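Local coordinates for protein hydroxyindole o-methyltransferase (Homo sapiens, PDB 4A6D) that transfers a methyl group from S-adenosyl-L-methionine to N-acetylserotonin, giving melatonin, and works as a homodimer, at residues 9-12 with 13-17; 58-61 with 62-66; 115-118 with 119-122; 293-296 with 297-301. All blocks are in the same frame, centred on the assembly; numbering follows the deposited sequence.

Interaction 1 of 4, residues 9-12 with 13-17; sequences YRLL and NDYAN
Asn13 sets its amide almost upright on the ring of Tyr9, the two planes 78° apart. Its ND2 stands over the middle of the ring, 3.5 Å from Tyr9 CE2, and from there also reaches back to the Tyr9 carbonyl, with Asn13 ND2 2.7 Å from Tyr9 O. That second contact is a bent hydrogen bond, 137° at the hydrogen, with the donor above the carbonyl plane rather than on a lone pair. Asn13 N bonds to the same oxygen from the opposite face, so two donors of one residue grip a single acceptor. The ring comes within range because Tyr9 CG lies anti to its backbone N (chi1 -173°), which folds the side chain alongside its own carbonyl. These are i to i+4 contacts at the start of helix 7-31, in the dimerisation domain of the O-methyltransferase family, and the ring of Tyr9 also meets that of Tyr93 of the second subunit. Two residues further along the helix, Leu11 and Tyr15 cross at a slant. Leu11 CD1 is 3.5 Å from Tyr15 OH, and Leu11 CG packs 3.7 Å from Tyr15 CZ, while Leu11 O sits over one face of the ring near its rim, 3.4 Å from Tyr15 CG. The hydroxyl itself is hydrogen-bonded to the backbone O of Leu70 of the second subunit. Were Tyr15 an alanine, Leu11 would probably lose the ring that packs on its CG and CD1, and the Leu70 carbonyl of the second subunit its hydroxyl partner. Asp14 N and Ala16 N continue the helical bonding to Arg10 O and Leu12 O.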
loop_
_atom_site.group_PDB
_atom_site.type_symbol
_atom_site.label_atom_id
_atom_site.label_comp_id
_atom_site.label_asym_id
_atom_site.label_seq_id
_atom_site.Cartn_x
_atom_site.Cartn_y
_atom_site.Cartn_z
ATOM N N TYR A 9 -6.024 16.281 5.688
ATOM C CA TYR A 9 -5.965 15.190 6.653
ATOM C C TYR A 9 -6.547 13.913 6.057
ATOM O O TYR A 9 -6.012 12.834 6.289
ATOM C CB TYR A 9 -6.697 15.590 7.943
ATOM C CG TYR A 9 -6.535 14.590 9.058
ATOM C CD1 TYR A 9 -5.284 14.341 9.627
ATOM C CD2 TYR A 9 -7.624 13.872 9.537
ATOM C CE1 TYR A 9 -5.124 13.397 10.639
ATOM C CE2 TYR A 9 -7.468 12.906 10.535
ATOM C CZ TYR A 9 -6.230 12.713 11.120
ATOM O OH TYR A 9 -6.107 11.789 12.125
ATOM N N ARG A 10 -7.619 14.051 5.251
ATOM C CA ARG A 10 -8.284 12.951 4.543
ATOM C C ARG A 10 -7.343 12.403 3.476
ATOM O O ARG A 10 -7.235 11.185 3.316
ATOM C CB ARG A 10 -9.609 13.417 3.914
ATOM C CG ARG A 10 -10.700 13.749 4.961
ATOM C CD ARG A 10 -12.059 14.139 4.362
ATOM N NE ARG A 10 -12.583 13.172 3.384
ATOM C CZ ARG A 10 -13.163 12.008 3.687
ATOM N NH1 ARG A 10 -13.293 11.631 4.954
ATOM N NH2 ARG A 10 -13.599 11.207 2.726
ATOM N N LEU A 11 -6.611 13.300 2.805
ATOM C CA LEU A 11 -5.654 12.931 1.766
ATOM C C LEU A 11 -4.461 12.140 2.344
ATOM O O LEU A 11 -4.101 11.086 1.819
ATOM C CB LEU A 11 -5.211 14.181 0.968
ATOM C CG LEU A 11 -4.349 13.917 -0.281
ATOM C CD1 LEU A 11 -5.173 13.296 -1.393
ATOM C CD2 LEU A 11 -3.689 15.188 -0.747
ATOM N N LEU A 12 -3.885 12.638 3.434
ATOM C CA LEU A 12 -2.796 11.998 4.165
ATOM C C LEU A 12 -3.172 10.562 4.617
ATOM O O LEU A 12 -2.344 9.646 4.509
ATOM C CB LEU A 12 -2.421 12.857 5.380
ATOM C CG LEU A 12 -1.233 12.367 6.199
ATOM C CD1 LEU A 12 0.087 12.523 5.403
ATOM C CD2 LEU A 12 -1.187 13.074 7.521
ATOM N N ASN A 13 -4.427 10.375 5.076
ATOM C CA ASN A 13 -4.943 9.077 5.498
ATOM C C ASN A 13 -5.131 8.126 4.326
ATOM O O ASN A 13 -4.702 6.974 4.392
ATOM C CB ASN A 13 -6.180 9.221 6.390
ATOM C CG ASN A 13 -5.793 9.623 7.784
ATOM O OD1 ASN A 13 -5.224 8.841 8.549
ATOM N ND2 ASN A 13 -6.010 10.880 8.118
ATOM N N ASP A 14 -5.643 8.635 3.213
ATOM C CA ASP A 14 -5.790 7.882 1.967
ATOM C C ASP A 14 -4.453 7.266 1.588
ATOM O O ASP A 14 -4.391 6.080 1.208
ATOM C CB ASP A 14 -6.215 8.836 0.832
ATOM C CG ASP A 14 -7.688 9.178 0.730
ATOM O OD1 ASP A 14 -8.448 8.825 1.662
ATOM O OD2 ASP A 14 -8.085 9.814 -0.288
ATOM N N TYR A 15 -3.382 8.094 1.665
ATOM C CA TYR A 15 -2.031 7.690 1.301
ATOM C C TYR A 15 -1.509 6.701 2.309
ATOM O O TYR A 15 -0.935 5.683 1.932
ATOM C CB TYR A 15 -1.088 8.911 1.222
ATOM C CG TYR A 15 -1.368 9.942 0.130
ATOM C CD1 TYR A 15 -2.154 9.625 -0.975
ATOM C CD2 TYR A 15 -0.804 11.211 0.182
ATOM C CE1 TYR A 15 -2.381 10.545 -1.988
ATOM C CE2 TYR A 15 -1.047 12.151 -0.812
ATOM C CZ TYR A 15 -1.815 11.806 -1.911
ATOM O OH TYR A 15 -2.073 12.728 -2.898
ATOM N N ALA A 16 -1.718 6.981 3.605
ATOM C CA ALA A 16 -1.216 6.088 4.638
ATOM C C ALA A 16 -1.878 4.709 4.584
ATOM O O ALA A 16 -1.227 3.718 4.829
ATOM C CB ALA A 16 -1.402 6.723 6.003
ATOM N N ASN A 17 -3.157 4.653 4.228
ATOM C CA ASN A 17 -3.948 3.430 4.186
ATOM C C ASN A 17 -3.864 2.651 2.909
ATOM O O ASN A 17 -4.381 1.539 2.870
ATOM C CB ASN A 17 -5.407 3.778 4.464
ATOM C CG ASN A 17 -5.650 4.293 5.868
ATOM O OD1 ASN A 17 -4.824 4.149 6.776
ATOM N ND2 ASN A 17 -6.791 4.898 6.071
#

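Interaction 2 of 4, residues 58-61 with 62-66; sequences HGTE and LLLDI
Helix 57-69 carries three i to i+4 side-chain pairs, His58 with Leu62, Thr60 with Leu64 and Glu61 with Asp65. Leu62 lies over one face of the His58 imidazole in a CH-pi contact: Leu62 CG is 4.3 Å from the ring centroid, 18° off the normal, and Leu62 CD1 comes 3.5 Å from His58 NE2. The leucine reaches the ring with CG anti to its carbonyl carbon (chi1 -77°), leaning back along the helix toward the preceding turn. Replacing His58 with a serine would probably uncover this flank of Leu62 and open a gap beside its CD1 methyl. Thr60 and Leu64 run side by side in the same direction, Thr60 CG2 3.7 Å from Leu64 CD1, while Thr60 OG1 bonds to the backbone O of Ser56. The helix belongs to the dimerisation domain, where Val49 of helix 46-53 covers both Thr60 and Leu64. At the third pair two carboxylates approach with their planes 41° apart, Glu61 OE2 3.9 Å from Asp65 OD2, and the closer touch is Glu61 CG to Asp65 OD2 at 3.4 Å. Their like charges are probably offset by the second subunit, whose Arg290 forms a salt bridge with Glu61 and whose Arg291 forms one with Asp65; Asp65 OD1 also bonds to Tyr84 OH of its own chain. In the backbone of the same pair, Asp65 N donates to Glu61 O at 2.8 Å.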
loop_
_atom_site.group_PDB
_atom_site.type_symbol
_atom_site.label_atom_id
_atom_site.label_comp_id
_atom_site.label_asym_id
_atom_site.label_seq_id
_atom_site.Cartn_x
_atom_site.Cartn_y
_atom_site.Cartn_z
ATOM N N HIS A 58 -15.460 -14.257 9.736
ATOM C CA HIS A 58 -15.119 -12.872 10.054
ATOM C C HIS A 58 -14.221 -12.244 8.990
ATOM O O HIS A 58 -14.551 -11.177 8.467
ATOM C CB HIS A 58 -14.522 -12.742 11.468
ATOM C CG HIS A 58 -14.344 -11.316 11.907
ATOM N ND1 HIS A 58 -15.420 -10.436 11.984
ATOM C CD2 HIS A 58 -13.215 -10.651 12.249
ATOM C CE1 HIS A 58 -14.909 -9.275 12.365
ATOM N NE2 HIS A 58 -13.587 -9.358 12.543
ATOM N N GLY A 59 -13.154 -12.957 8.624
ATOM C CA GLY A 59 -12.185 -12.538 7.615
ATOM C C GLY A 59 -12.778 -12.322 6.242
ATOM O O GLY A 59 -12.507 -11.295 5.609
ATOM N N THR A 60 -13.611 -13.281 5.782
ATOM C CA THR A 60 -14.283 -13.225 4.478
ATOM C C THR A 60 -15.211 -12.016 4.399
ATOM O O THR A 60 -15.128 -11.281 3.420
ATOM C CB THR A 60 -15.012 -14.544 4.180
ATOM O OG1 THR A 60 -14.074 -15.617 4.228
ATOM C CG2 THR A 60 -15.697 -14.544 2.841
ATOM N N GLU A 61 -16.062 -11.798 5.440
ATOM C CA GLU A 61 -17.003 -10.683 5.481
ATOM C C GLU A 61 -16.285 -9.354 5.428
ATOM O O GLU A 61 -16.679 -8.484 4.656
ATOM C CB GLU A 61 -17.930 -10.758 6.695
ATOM C CG GLU A 61 -19.122 -9.822 6.564
ATOM C CD GLU A 61 -19.819 -9.378 7.837
ATOM O OE1 GLU A 61 -19.130 -9.055 8.834
ATOM O OE2 GLU A 61 -21.066 -9.263 7.796
ATOM N N LEU A 62 -15.203 -9.212 6.198
ATOM C CA LEU A 62 -14.401 -7.994 6.185
ATOM C C LEU A 62 -13.891 -7.753 4.787
ATOM O O LEU A 62 -14.120 -6.684 4.235
ATOM C CB LEU A 62 -13.233 -8.080 7.186
ATOM C CG LEU A 62 -13.595 -7.881 8.666
ATOM C CD1 LEU A 62 -12.379 -8.110 9.558
ATOM C CD2 LEU A 62 -14.131 -6.491 8.911
ATOM N N LEU A 63 -13.320 -8.795 4.170
ATOM C CA LEU A 63 -12.772 -8.755 2.820
ATOM C C LEU A 63 -13.825 -8.380 1.769
ATOM O O LEU A 63 -13.568 -7.485 0.963
ATOM C CB LEU A 63 -12.100 -10.105 2.499
ATOM C CG LEU A 63 -11.086 -10.135 1.358
ATOM C CD1 LEU A 63 -9.694 -9.773 1.857
ATOM C CD2 LEU A 63 -11.043 -11.505 0.724
ATOM N N LEU A 64 -14.991 -9.057 1.774
ATOM C CA LEU A 64 -16.081 -8.805 0.821
ATOM C C LEU A 64 -16.642 -7.389 1.005
ATOM O O LEU A 64 -16.832 -6.677 0.017
ATOM C CB LEU A 64 -17.226 -9.832 0.984
ATOM C CG LEU A 64 -16.947 -11.298 0.608
ATOM C CD1 LEU A 64 -18.047 -12.198 1.146
ATOM C CD2 LEU A 64 -16.801 -11.485 -0.913
ATOM N N ASP A 65 -16.886 -6.980 2.273
ATOM C CA ASP A 65 -17.417 -5.653 2.585
ATOM C C ASP A 65 -16.482 -4.543 2.152
ATOM O O ASP A 65 -16.950 -3.559 1.574
ATOM C CB ASP A 65 -17.836 -5.530 4.052
ATOM C CG ASP A 65 -19.091 -6.312 4.416
ATOM O OD1 ASP A 65 -19.862 -6.670 3.488
ATOM O OD2 ASP A 65 -19.321 -6.537 5.637
ATOM N N ILE A 66 -15.163 -4.719 2.346
ATOM C CA ILE A 66 -14.192 -3.729 1.870
ATOM C C ILE A 66 -14.251 -3.671 0.320
ATOM O O ILE A 66 -14.297 -2.574 -0.229
ATOM C CB ILE A 66 -12.773 -3.969 2.436
ATOM C CG1 ILE A 66 -12.779 -3.749 3.959
ATOM C CG2 ILE A 66 -11.727 -3.071 1.758
ATOM C CD1 ILE A 66 -11.787 -4.478 4.741
#

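Interaction 3 of 4, residues 115-118 with 119-122; sequences RCWG and HLAD
Trp117 and Leu120 pack side by side across the type I beta turn that joins helix 103-117 to helix 120-126. From Leu120 CB, which rests 3.3 Å from Trp117 O, the side chain continues with CG anti to the backbone N (chi1 179°) and runs in the same direction as the indole. Its two methyls then meet the six-membered part of the ring system: Leu120 CD2 lies 3.6 Å from Trp117 CZ3, and Leu120 CD1 stands over one face toward the rim, 4.0 Å from the same Trp117 CZ3. Phe19 of the second subunit meets the indole edge-to-face, and Trp117 NE1 is hydrogen-bonded to OD1 of Asn302, a substrate-binding residue, so the tryptophan joins the dimer interface to the substrate site. The turn is closed by Leu120 N to Trp117 O, 3.2 Å, with the donor well above the carbonyl plane (71°). His119, the N-cap residue of the second helix, donates its backbone N to Cys116 O at 2.9 Å. Its imidazole turns an edge to that same oxygen, leaving His119 CD2 3.8 Å from Cys116 O.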
loop_
_atom_site.group_PDB
_atom_site.type_symbol
_atom_site.label_atom_id
_atom_site.label_comp_id
_atom_site.label_asym_id
_atom_site.label_seq_id
_atom_site.Cartn_x
_atom_site.Cartn_y
_atom_site.Cartn_z
ATOM N N ARG A 115 6.782 -6.877 -0.679
ATOM C CA ARG A 115 7.858 -7.256 0.245
ATOM C C ARG A 115 9.047 -6.297 0.050
ATOM O O ARG A 115 9.388 -5.574 0.981
ATOM C CB ARG A 115 8.278 -8.718 0.013
ATOM C CG ARG A 115 7.532 -9.708 0.900
ATOM C CD ARG A 115 8.386 -10.894 1.354
ATOM N NE ARG A 115 9.578 -10.526 2.145
ATOM C CZ ARG A 115 9.579 -10.187 3.435
ATOM N NH1 ARG A 115 8.439 -10.128 4.117
ATOM N NH2 ARG A 115 10.719 -9.886 4.047
ATOM N N CYS A 116 9.587 -6.214 -1.192
ATOM C CA CYS A 116 10.689 -5.327 -1.595
ATOM C C CYS A 116 10.467 -3.873 -1.130
ATOM O O CYS A 116 11.350 -3.269 -0.511
ATOM C CB CYS A 116 10.919 -5.408 -3.105
ATOM S SG CYS A 116 11.956 -6.799 -3.623
ATOM N N TRP A 117 9.254 -3.351 -1.364
ATOM C CA TRP A 117 8.878 -1.983 -1.013
ATOM C C TRP A 117 8.931 -1.619 0.482
ATOM O O TRP A 117 9.022 -0.438 0.815
ATOM C CB TRP A 117 7.583 -1.565 -1.709
ATOM C CG TRP A 117 7.803 -1.051 -3.104
ATOM C CD1 TRP A 117 8.132 -1.779 -4.215
ATOM C CD2 TRP A 117 7.755 0.321 -3.521
ATOM N NE1 TRP A 117 8.186 -0.956 -5.316
ATOM C CE2 TRP A 117 8.000 0.343 -4.913
ATOM C CE3 TRP A 117 7.516 1.542 -2.850
ATOM C CZ2 TRP A 117 8.008 1.530 -5.651
ATOM C CZ3 TRP A 117 7.525 2.717 -3.583
ATOM C CH2 TRP A 117 7.774 2.703 -4.971
ATOM N N GLY A 118 8.963 -2.621 1.358
ATOM C CA GLY A 118 9.153 -2.390 2.785
ATOM C C GLY A 118 10.555 -1.859 3.054
ATOM O O GLY A 118 10.784 -1.120 4.013
ATOM N N HIS A 119 11.491 -2.195 2.157
ATOM C CA HIS A 119 12.884 -1.754 2.208
ATOM C C HIS A 119 13.127 -0.512 1.317
ATOM O O HIS A 119 14.270 -0.277 0.928
ATOM C CB HIS A 119 13.835 -2.911 1.819
ATOM C CG HIS A 119 13.627 -4.146 2.630
ATOM N ND1 HIS A 119 14.160 -4.272 3.895
ATOM C CD2 HIS A 119 12.927 -5.264 2.336
ATOM C CE1 HIS A 119 13.765 -5.456 4.336
ATOM N NE2 HIS A 119 13.027 -6.093 3.431
ATOM N N LEU A 120 12.074 0.308 1.057
ATOM C CA LEU A 120 12.143 1.514 0.213
ATOM C C LEU A 120 13.163 2.538 0.703
ATOM O O LEU A 120 13.947 3.044 -0.107
ATOM C CB LEU A 120 10.763 2.192 -0.004
ATOM C CG LEU A 120 10.784 3.472 -0.863
ATOM C CD1 LEU A 120 11.285 3.192 -2.281
ATOM C CD2 LEU A 120 9.457 4.115 -0.929
ATOM N N ALA A 121 13.141 2.842 2.008
ATOM C CA ALA A 121 14.027 3.819 2.637
ATOM C C ALA A 121 15.501 3.486 2.404
ATOM O O ALA A 121 16.277 4.399 2.119
ATOM C CB ALA A 121 13.719 3.945 4.122
ATOM N N ASP A 122 15.867 2.185 2.429
ATOM C CA ASP A 122 17.241 1.764 2.179
ATOM C C ASP A 122 17.595 1.771 0.714
ATOM O O ASP A 122 18.737 2.077 0.386
ATOM C CB ASP A 122 17.552 0.413 2.822
ATOM C CG ASP A 122 17.471 0.387 4.331
ATOM O OD1 ASP A 122 17.579 1.481 4.963
ATOM O OD2 ASP A 122 17.281 -0.712 4.888
#

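Interaction 4 of 4, residues 293-296 with 297-301; sequences PLLT and QLYSL
One face of the Tyr299 ring is covered by a methyl of Leu295. Leu295 CD2 lies 3.5 Å from the ring centroid and 17° off the normal, a CH-pi contact over the face, shifted slightly toward Tyr299 CZ, from which Leu295 CD2 is 3.4 Å. The pair is an i to i+4 step in the first turns of helix 294-305, within the methyltransferase domain; the side chain of Tyr299 is about 6 Å from that of His255, the probable proton donor/acceptor. Leu295 CG is anti to the backbone N (chi1 -177°), which carries the branch forward along the helix until its methyl meets the ring. Elsewhere Ile337 and Tyr338 touch the tyrosine, and Asn17 of the second subunit packs on Leu295. Leu294 and Leu298 form the neighbouring apolar pair, their side chains crossing with Leu294 CD1 4.0 Å from Leu298 CG. Gln297 reaches back toward the helix start, its chain extended beyond CG, and brings its OE1 3.3 Å from Leu294 CA; the same OE1 is hydrogen-bonded to Ser69 OG of the second subunit, so this amide reaches across the dimer interface. Thr296 and Ser300 turn their hydroxyls elsewhere, Thr296 OG1 to Ser284 OG and Ser300 OG to Glu311 N. At the N-cap, Pro293 follows a cis peptide bond, and its O takes the first bond of the helix from Gln297 N, 3.0 Å and nearly straight at 163°.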
loop_
_atom_site.group_PDB
_atom_site.type_symbol
_atom_site.label_atom_id
_atom_site.label_comp_id
_atom_site.label_asym_id
_atom_site.label_seq_id
_atom_site.Cartn_x
_atom_site.Cartn_y
_atom_site.Cartn_z
ATOM N N PRO A 293 4.097 10.884 -15.668
ATOM C CA PRO A 293 2.860 10.639 -14.893
ATOM C C PRO A 293 3.218 9.961 -13.569
ATOM O O PRO A 293 4.273 9.311 -13.470
ATOM C CB PRO A 293 2.052 9.700 -15.806
ATOM C CG PRO A 293 2.761 9.765 -17.220
ATOM C CD PRO A 293 4.183 10.054 -16.893
ATOM N N LEU A 294 2.356 10.120 -12.539
ATOM C CA LEU A 294 2.587 9.550 -11.227
ATOM C C LEU A 294 2.875 8.042 -11.273
ATOM O O LEU A 294 3.839 7.581 -10.648
ATOM C CB LEU A 294 1.413 9.892 -10.295
ATOM C CG LEU A 294 1.362 9.230 -8.894
ATOM C CD1 LEU A 294 2.663 9.417 -8.119
ATOM C CD2 LEU A 294 0.186 9.784 -8.121
ATOM N N LEU A 295 2.057 7.287 -12.020
ATOM C CA LEU A 295 2.213 5.841 -12.130
ATOM C C LEU A 295 3.619 5.493 -12.687
ATOM O O LEU A 295 4.234 4.567 -12.195
ATOM C CB LEU A 295 1.061 5.255 -12.992
ATOM C CG LEU A 295 1.038 3.717 -13.155
ATOM C CD1 LEU A 295 -0.368 3.217 -13.353
ATOM C CD2 LEU A 295 1.843 3.296 -14.361
ATOM N N THR A 296 4.131 6.273 -13.669
ATOM C CA THR A 296 5.460 6.092 -14.279
ATOM C C THR A 296 6.566 6.399 -13.282
ATOM O O THR A 296 7.557 5.673 -13.233
ATOM C CB THR A 296 5.587 6.907 -15.570
ATOM O OG1 THR A 296 4.510 6.547 -16.434
ATOM C CG2 THR A 296 6.893 6.656 -16.285
ATOM N N GLN A 297 6.400 7.481 -12.501
ATOM C CA GLN A 297 7.338 7.849 -11.436
ATOM C C GLN A 297 7.398 6.699 -10.396
ATOM O O GLN A 297 8.498 6.337 -9.953
ATOM C CB GLN A 297 6.882 9.132 -10.733
ATOM C CG GLN A 297 7.038 10.410 -11.536
ATOM C CD GLN A 297 6.371 11.516 -10.754
ATOM O OE1 GLN A 297 5.150 11.641 -10.720
ATOM N NE2 GLN A 297 7.138 12.278 -10.023
ATOM N N LEU A 298 6.226 6.104 -10.047
ATOM C CA LEU A 298 6.192 4.999 -9.080
ATOM C C LEU A 298 6.939 3.802 -9.653
ATOM O O LEU A 298 7.766 3.209 -8.961
ATOM C CB LEU A 298 4.755 4.627 -8.627
ATOM C CG LEU A 298 3.966 5.662 -7.794
ATOM C CD1 LEU A 298 2.529 5.277 -7.708
ATOM C CD2 LEU A 298 4.521 5.807 -6.381
ATOM N N TYR A 299 6.712 3.525 -10.937
ATOM C CA TYR A 299 7.394 2.495 -11.725
ATOM C C TYR A 299 8.898 2.731 -11.790
ATOM O O TYR A 299 9.650 1.754 -11.749
ATOM C CB TYR A 299 6.828 2.432 -13.152
ATOM C CG TYR A 299 5.535 1.653 -13.309
ATOM C CD1 TYR A 299 4.661 1.474 -12.226
ATOM C CD2 TYR A 299 5.167 1.117 -14.542
ATOM C CE1 TYR A 299 3.473 0.756 -12.366
ATOM C CE2 TYR A 299 3.968 0.421 -14.700
ATOM C CZ TYR A 299 3.118 0.255 -13.611
ATOM O OH TYR A 299 1.935 -0.418 -13.773
ATOM N N SER A 300 9.351 4.008 -11.875
ATOM C CA SER A 300 10.803 4.269 -11.903
ATOM C C SER A 300 11.415 3.945 -10.538
ATOM O O SER A 300 12.506 3.384 -10.466
ATOM C CB SER A 300 11.116 5.700 -12.333
ATOM O OG SER A 300 12.488 5.831 -12.673
ATOM N N LEU A 301 10.673 4.259 -9.460
ATOM C CA LEU A 301 11.068 3.969 -8.090
ATOM C C LEU A 301 11.030 2.460 -7.840
ATOM O O LEU A 301 11.952 1.936 -7.213
ATOM C CB LEU A 301 10.227 4.762 -7.098
ATOM C CG LEU A 301 10.684 4.744 -5.626
ATOM C CD1 LEU A 301 12.169 5.112 -5.456
ATOM C CD2 LEU A 301 9.811 5.629 -4.801
#

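Overall arrangement
The four contacts come in series along the chain. Interactions 1 and 2 lie on helices 7-31 and 57-69 of the dimerisation domain, their centres about 22 Å apart; interactions 3 and 4 belong to the methyltransferase domain, with centres about 16 Å apart. Within one chain only the latter two touch: Trp117 and Leu120 of interaction 3 pack on Leu301 of interaction 4, joining the 117-120 turn to helix 294-305. Every contact also reaches the second subunit. Asn17 of one chain packs on Leu295 of the other, and Leu62 and Ile66 of interaction 2 meet Ser300 and Gln297 of the partner's interaction 4. Helix 294-305 thus links the dimer interface to substrate-binding Asn302.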